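Local coordinates for protein porin (Pseudomonas aeruginosa, PDB 3T24) that forms a beta-barrel channel of the OprD family in the outer membrane, probably for the uptake of small carboxylate-bearing solutes, at residues A[213-224]-A[241-252]. Residues are numbered along the deposited sequence; the frame is centred on the assembly and turned at random.
Sequences KLDNFYKQHYLG and IRWARSTDDGSS
Backbone bonds between K219 and T247, H221 and R245, and L223 and W243 zip residues 218-224 and 241-248 together within the beta hairpin of strands 218-230 and 235-248, part of the wall of the OprD-family beta-barrel. The straightest runs from L223 N to W243 O (2.7 Å, 176° at the hydrogen). The non-hydrogen-bonded pairs between them bring CA-H groups against carbonyl oxygens, as from Q220 CA to R245 O.

Residues then alternate between the two faces of the wall. On the face of Q220, Y222, A244 and S246, A244 CB sits over one face of the Y222 ring, a CH-pi contact 3.7 Å from the centroid, while R242 CB lies at the ring edge. Q220, its CG anti to the backbone N (chi1 -178°) and the chain extended beyond, delivers NE2 to S246 OG at 2.8 Å; S246 OG lies close to the amide plane, and NE2 also donates to A286 O, which probably fixes the rotation of the amide. On the other face, L223 CD1 meets the W243 ring at its edge, and the L223 side chain touches a bound C8E detergent molecule, consistent with a lipid-facing surface. Beside it the imidazole of H221 bonds to Y209, and R245 pairs with D255. K219 lies alongside T247 on this face, and bends at chi3 and chi4 turn its NZ to D248 O, 3.0 Å away.

Beyond the strands, the turn at 215-217 is clasped by residues 249-252. D249 OD2 receives N216 N (2.7 Å) on its anti side, 20° out of the carboxylate plane, and lies 3.2 Å from D215 OD1. This approach of two carboxylates is probably eased by K213, whose NZ pairs with D215 OD1 and makes a long salt bridge to D249 OD2, with K213 CE closer to that oxygen at 3.1 Å. S252 OG, also bonded to V254 N, faces F217 O. An Asx turn shapes the start of the clasp, G250 N donating to D248 OD1 at 2.9 Å.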
loop_
_atom_site.group_PDB
_atom_site.type_symbol
_atom_site.label_atom_id
_atom_site.label_comp_id
_atom_site.label_asym_id
_atom_site.label_seq_id
_atom_site.Cartn_x
_atom_site.Cartn_y
_atom_site.Cartn_z
ATOM N N LYS A 213 16.178 -3.926 -4.364
ATOM C CA LYS A 213 16.903 -5.079 -3.865
ATOM C C LYS A 213 16.882 -5.173 -2.347
ATOM O O LYS A 213 17.460 -4.345 -1.652
ATOM C CB LYS A 213 18.349 -5.069 -4.373
ATOM C CG LYS A 213 19.145 -6.291 -3.941
ATOM C CD LYS A 213 20.601 -6.158 -4.340
ATOM C CE LYS A 213 21.483 -6.653 -3.220
ATOM N NZ LYS A 213 22.861 -6.146 -3.362
ATOM N N LEU A 214 16.209 -6.187 -1.825
ATOM C CA LEU A 214 16.286 -6.473 -0.402
ATOM C C LEU A 214 17.490 -7.397 -0.211
ATOM O O LEU A 214 17.453 -8.577 -0.582
ATOM C CB LEU A 214 15.001 -7.118 0.102
ATOM C CG LEU A 214 14.925 -7.371 1.608
ATOM C CD1 LEU A 214 15.057 -6.042 2.425
ATOM C CD2 LEU A 214 13.634 -8.136 1.985
ATOM N N ASP A 215 18.563 -6.861 0.351
ATOM C CA ASP A 215 19.826 -7.586 0.342
ATOM C C ASP A 215 19.651 -9.015 0.864
ATOM O O ASP A 215 19.016 -9.240 1.908
ATOM C CB ASP A 215 20.901 -6.825 1.122
ATOM C CG ASP A 215 22.304 -7.203 0.710
ATOM O OD1 ASP A 215 22.540 -7.507 -0.481
ATOM O OD2 ASP A 215 23.182 -7.200 1.587
ATOM N N ASN A 216 20.213 -9.963 0.104
ATOM C CA ASN A 216 20.153 -11.399 0.394
ATOM C C ASN A 216 18.808 -12.086 0.119
ATOM O O ASN A 216 18.739 -13.323 0.027
ATOM C CB ASN A 216 20.672 -11.718 1.809
ATOM C CG ASN A 216 22.131 -11.312 1.985
ATOM O OD1 ASN A 216 22.961 -11.519 1.095
ATOM N ND2 ASN A 216 22.440 -10.700 3.118
ATOM N N PHE A 217 17.755 -11.293 -0.051
ATOM C CA PHE A 217 16.437 -11.853 -0.328
ATOM C C PHE A 217 16.116 -11.921 -1.808
ATOM O O PHE A 217 15.901 -13.005 -2.340
ATOM C CB PHE A 217 15.345 -11.074 0.419
ATOM C CG PHE A 217 15.315 -11.351 1.886
ATOM C CD1 PHE A 217 14.446 -12.295 2.404
ATOM C CD2 PHE A 217 16.182 -10.687 2.750
ATOM C CE1 PHE A 217 14.412 -12.552 3.751
ATOM C CE2 PHE A 217 16.165 -10.948 4.103
ATOM C CZ PHE A 217 15.267 -11.879 4.611
ATOM N N TYR A 218 16.080 -10.764 -2.467
ATOM C CA TYR A 218 15.650 -10.690 -3.860
ATOM C C TYR A 218 16.039 -9.396 -4.550
ATOM O O TYR A 218 16.315 -8.363 -3.905
ATOM C CB TYR A 218 14.122 -10.862 -3.955
ATOM C CG TYR A 218 13.303 -9.692 -3.411
ATOM C CD1 TYR A 218 12.970 -8.612 -4.224
ATOM C CD2 TYR A 218 12.871 -9.669 -2.086
ATOM C CE1 TYR A 218 12.236 -7.565 -3.751
ATOM C CE2 TYR A 218 12.105 -8.621 -1.599
ATOM C CZ TYR A 218 11.805 -7.567 -2.436
ATOM O OH TYR A 218 11.053 -6.524 -1.966
ATOM N N LYS A 219 16.044 -9.468 -5.875
ATOM C CA LYS A 219 16.147 -8.306 -6.742
ATOM C C LYS A 219 14.871 -8.274 -7.549
ATOM O O LYS A 219 14.336 -9.317 -7.930
ATOM C CB LYS A 219 17.298 -8.454 -7.732
ATOM C CG LYS A 219 18.601 -8.902 -7.150
ATOM C CD LYS A 219 19.706 -8.790 -8.187
ATOM C CE LYS A 219 20.761 -9.845 -7.960
ATOM N NZ LYS A 219 20.206 -11.206 -8.229
ATOM N N GLN A 220 14.401 -7.082 -7.864
ATOM C CA GLN A 220 13.161 -6.970 -8.600
ATOM C C GLN A 220 13.252 -5.800 -9.568
ATOM O O GLN A 220 13.740 -4.723 -9.210
ATOM C CB GLN A 220 12.014 -6.766 -7.625
ATOM C CG GLN A 220 10.628 -6.676 -8.253
ATOM C CD GLN A 220 9.555 -6.556 -7.184
ATOM O OE1 GLN A 220 9.177 -5.452 -6.794
ATOM N NE2 GLN A 220 9.090 -7.696 -6.678
ATOM N N HIS A 221 12.804 -6.043 -10.799
ATOM C CA HIS A 221 12.653 -5.006 -11.813
ATOM C C HIS A 221 11.162 -4.869 -12.065
ATOM O O HIS A 221 10.475 -5.864 -12.328
ATOM C CB HIS A 221 13.377 -5.393 -13.115
ATOM C CG HIS A 221 14.855 -5.569 -12.941
ATOM N ND1 HIS A 221 15.773 -4.661 -13.422
ATOM C CD2 HIS A 221 15.569 -6.528 -12.306
ATOM C CE1 HIS A 221 16.994 -5.059 -13.102
ATOM N NE2 HIS A 221 16.896 -6.191 -12.430
ATOM N N TYR A 222 10.656 -3.649 -11.947
ATOM C CA TYR A 222 9.243 -3.402 -12.143
ATOM C C TYR A 222 9.059 -2.480 -13.331
ATOM O O TYR A 222 9.614 -1.384 -13.355
ATOM C CB TYR A 222 8.634 -2.750 -10.898
ATOM C CG TYR A 222 7.254 -3.248 -10.600
ATOM C CD1 TYR A 222 7.007 -4.063 -9.484
ATOM C CD2 TYR A 222 6.193 -2.930 -11.433
ATOM C CE1 TYR A 222 5.739 -4.540 -9.210
ATOM C CE2 TYR A 222 4.919 -3.414 -11.176
ATOM C CZ TYR A 222 4.696 -4.223 -10.065
ATOM O OH TYR A 222 3.429 -4.697 -9.807
ATOM N N LEU A 223 8.286 -2.907 -14.318
ATOM C CA LEU A 223 7.974 -2.020 -15.433
ATOM C C LEU A 223 6.515 -1.615 -15.381
ATOM O O LEU A 223 5.654 -2.415 -15.048
ATOM C CB LEU A 223 8.287 -2.668 -16.776
ATOM C CG LEU A 223 9.740 -2.755 -17.248
ATOM C CD1 LEU A 223 10.529 -3.693 -16.365
ATOM C CD2 LEU A 223 9.787 -3.241 -18.690
ATOM N N GLY A 224 6.246 -0.360 -15.696
ATOM C CA GLY A 224 4.890 0.138 -15.688
ATOM C C GLY A 224 4.582 0.995 -16.894
ATOM O O GLY A 224 5.477 1.593 -17.507
ATOM N N ILE A 241 -0.884 -1.005 -16.891
ATOM C CA ILE A 241 -0.222 -2.274 -17.209
ATOM C C ILE A 241 1.116 -2.373 -16.477
ATOM O O ILE A 241 1.881 -1.412 -16.435
ATOM C CB ILE A 241 -0.067 -2.525 -18.747
ATOM C CG1 ILE A 241 -1.424 -2.791 -19.405
ATOM C CG2 ILE A 241 0.787 -3.758 -19.016
ATOM C CD1 ILE A 241 -2.376 -1.652 -19.358
ATOM N N ARG A 242 1.375 -3.546 -15.905
ATOM C CA ARG A 242 2.484 -3.755 -14.984
ATOM C C ARG A 242 3.159 -5.094 -15.212
ATOM O O ARG A 242 2.506 -6.082 -15.555
ATOM C CB ARG A 242 1.963 -3.755 -13.552
ATOM C CG ARG A 242 1.139 -2.536 -13.180
ATOM C CD ARG A 242 0.729 -2.634 -11.729
ATOM N NE ARG A 242 -0.145 -1.543 -11.326
ATOM C CZ ARG A 242 -0.675 -1.439 -10.115
ATOM N NH1 ARG A 242 -0.418 -2.358 -9.183
ATOM N NH2 ARG A 242 -1.455 -0.410 -9.832
ATOM N N TRP A 243 4.464 -5.138 -14.982
ATOM C CA TRP A 243 5.201 -6.385 -15.120
ATOM C C TRP A 243 6.457 -6.336 -14.282
ATOM O O TRP A 243 7.229 -5.396 -14.371
ATOM C CB TRP A 243 5.558 -6.631 -16.588
ATOM C CG TRP A 243 6.165 -7.964 -16.801
ATOM C CD1 TRP A 243 5.506 -9.150 -16.984
ATOM C CD2 TRP A 243 7.560 -8.269 -16.847
ATOM N NE1 TRP A 243 6.408 -10.171 -17.152
ATOM C CE2 TRP A 243 7.675 -9.659 -17.073
ATOM C CE3 TRP A 243 8.723 -7.504 -16.729
ATOM C CZ2 TRP A 243 8.906 -10.296 -17.174
ATOM C CZ3 TRP A 243 9.941 -8.133 -16.830
ATOM C CH2 TRP A 243 10.027 -9.519 -17.048
ATOM N N ALA A 244 6.655 -7.349 -13.449
ATOM C CA ALA A 244 7.784 -7.345 -12.529
ATOM C C ALA A 244 8.491 -8.684 -12.571
ATOM O O ALA A 244 7.854 -9.735 -12.542
ATOM C CB ALA A 244 7.313 -7.060 -11.111
ATOM N N ARG A 245 9.814 -8.625 -12.634
ATOM C CA ARG A 245 10.648 -9.805 -12.561
ATOM C C ARG A 245 11.376 -9.739 -11.220
ATOM O O ARG A 245 12.051 -8.743 -10.911
ATOM C CB ARG A 245 11.633 -9.817 -13.743
ATOM C CG ARG A 245 12.695 -10.911 -13.722
ATOM C CD ARG A 245 12.030 -12.242 -13.495
ATOM N NE ARG A 245 12.897 -13.395 -13.721
ATOM C CZ ARG A 245 12.762 -14.544 -13.069
ATOM N NH1 ARG A 245 11.810 -14.669 -12.153
ATOM N NH2 ARG A 245 13.577 -15.562 -13.320
ATOM N N SER A 246 11.204 -10.781 -10.409
ATOM C CA SER A 246 11.893 -10.862 -9.131
ATOM C C SER A 246 12.784 -12.084 -9.170
ATOM O O SER A 246 12.415 -13.106 -9.732
ATOM C CB SER A 246 10.924 -10.966 -7.951
ATOM O OG SER A 246 9.875 -10.025 -8.039
ATOM N N THR A 247 13.955 -11.974 -8.558
ATOM C CA THR A 247 14.962 -13.004 -8.663
ATOM C C THR A 247 15.650 -13.064 -7.304
ATOM O O THR A 247 15.602 -12.102 -6.537
ATOM C CB THR A 247 15.929 -12.625 -9.794
ATOM O OG1 THR A 247 16.105 -13.739 -10.659
ATOM C CG2 THR A 247 17.274 -12.155 -9.268
ATOM N N ASP A 248 16.273 -14.181 -6.971
ATOM C CA ASP A 248 16.819 -14.304 -5.627
ATOM C C ASP A 248 18.153 -13.557 -5.466
ATOM O O ASP A 248 18.776 -13.183 -6.448
ATOM C CB ASP A 248 16.993 -15.775 -5.274
ATOM C CG ASP A 248 18.216 -16.353 -5.893
ATOM O OD1 ASP A 248 19.292 -16.222 -5.267
ATOM O OD2 ASP A 248 18.099 -16.909 -7.006
ATOM N N ASP A 249 18.589 -13.340 -4.228
ATOM C CA ASP A 249 19.850 -12.635 -3.975
ATOM C C ASP A 249 20.813 -13.465 -3.113
ATOM O O ASP A 249 21.521 -12.930 -2.263
ATOM C CB ASP A 249 19.601 -11.257 -3.329
ATOM C CG ASP A 249 20.847 -10.362 -3.360
ATOM O OD1 ASP A 249 21.589 -10.436 -4.359
ATOM O OD2 ASP A 249 21.095 -9.597 -2.393
ATOM N N GLY A 250 20.820 -14.775 -3.328
ATOM C CA GLY A 250 21.791 -15.641 -2.689
ATOM C C GLY A 250 21.275 -16.491 -1.536
ATOM O O GLY A 250 21.821 -17.537 -1.245
ATOM N N SER A 251 20.223 -16.058 -0.859
ATOM C CA SER A 251 19.818 -16.786 0.332
ATOM C C SER A 251 18.329 -17.072 0.372
ATOM O O SER A 251 17.821 -17.442 1.418
ATOM C CB SER A 251 20.265 -16.057 1.602
ATOM O OG SER A 251 21.686 -15.986 1.688
ATOM N N SER A 252 17.654 -16.924 -0.774
ATOM C CA SER A 252 16.262 -17.360 -0.929
ATOM C C SER A 252 16.094 -18.164 -2.210
ATOM O O SER A 252 17.061 -18.430 -2.891
ATOM C CB SER A 252 15.314 -16.169 -0.985
ATOM O OG SER A 252 15.462 -15.486 -2.212
#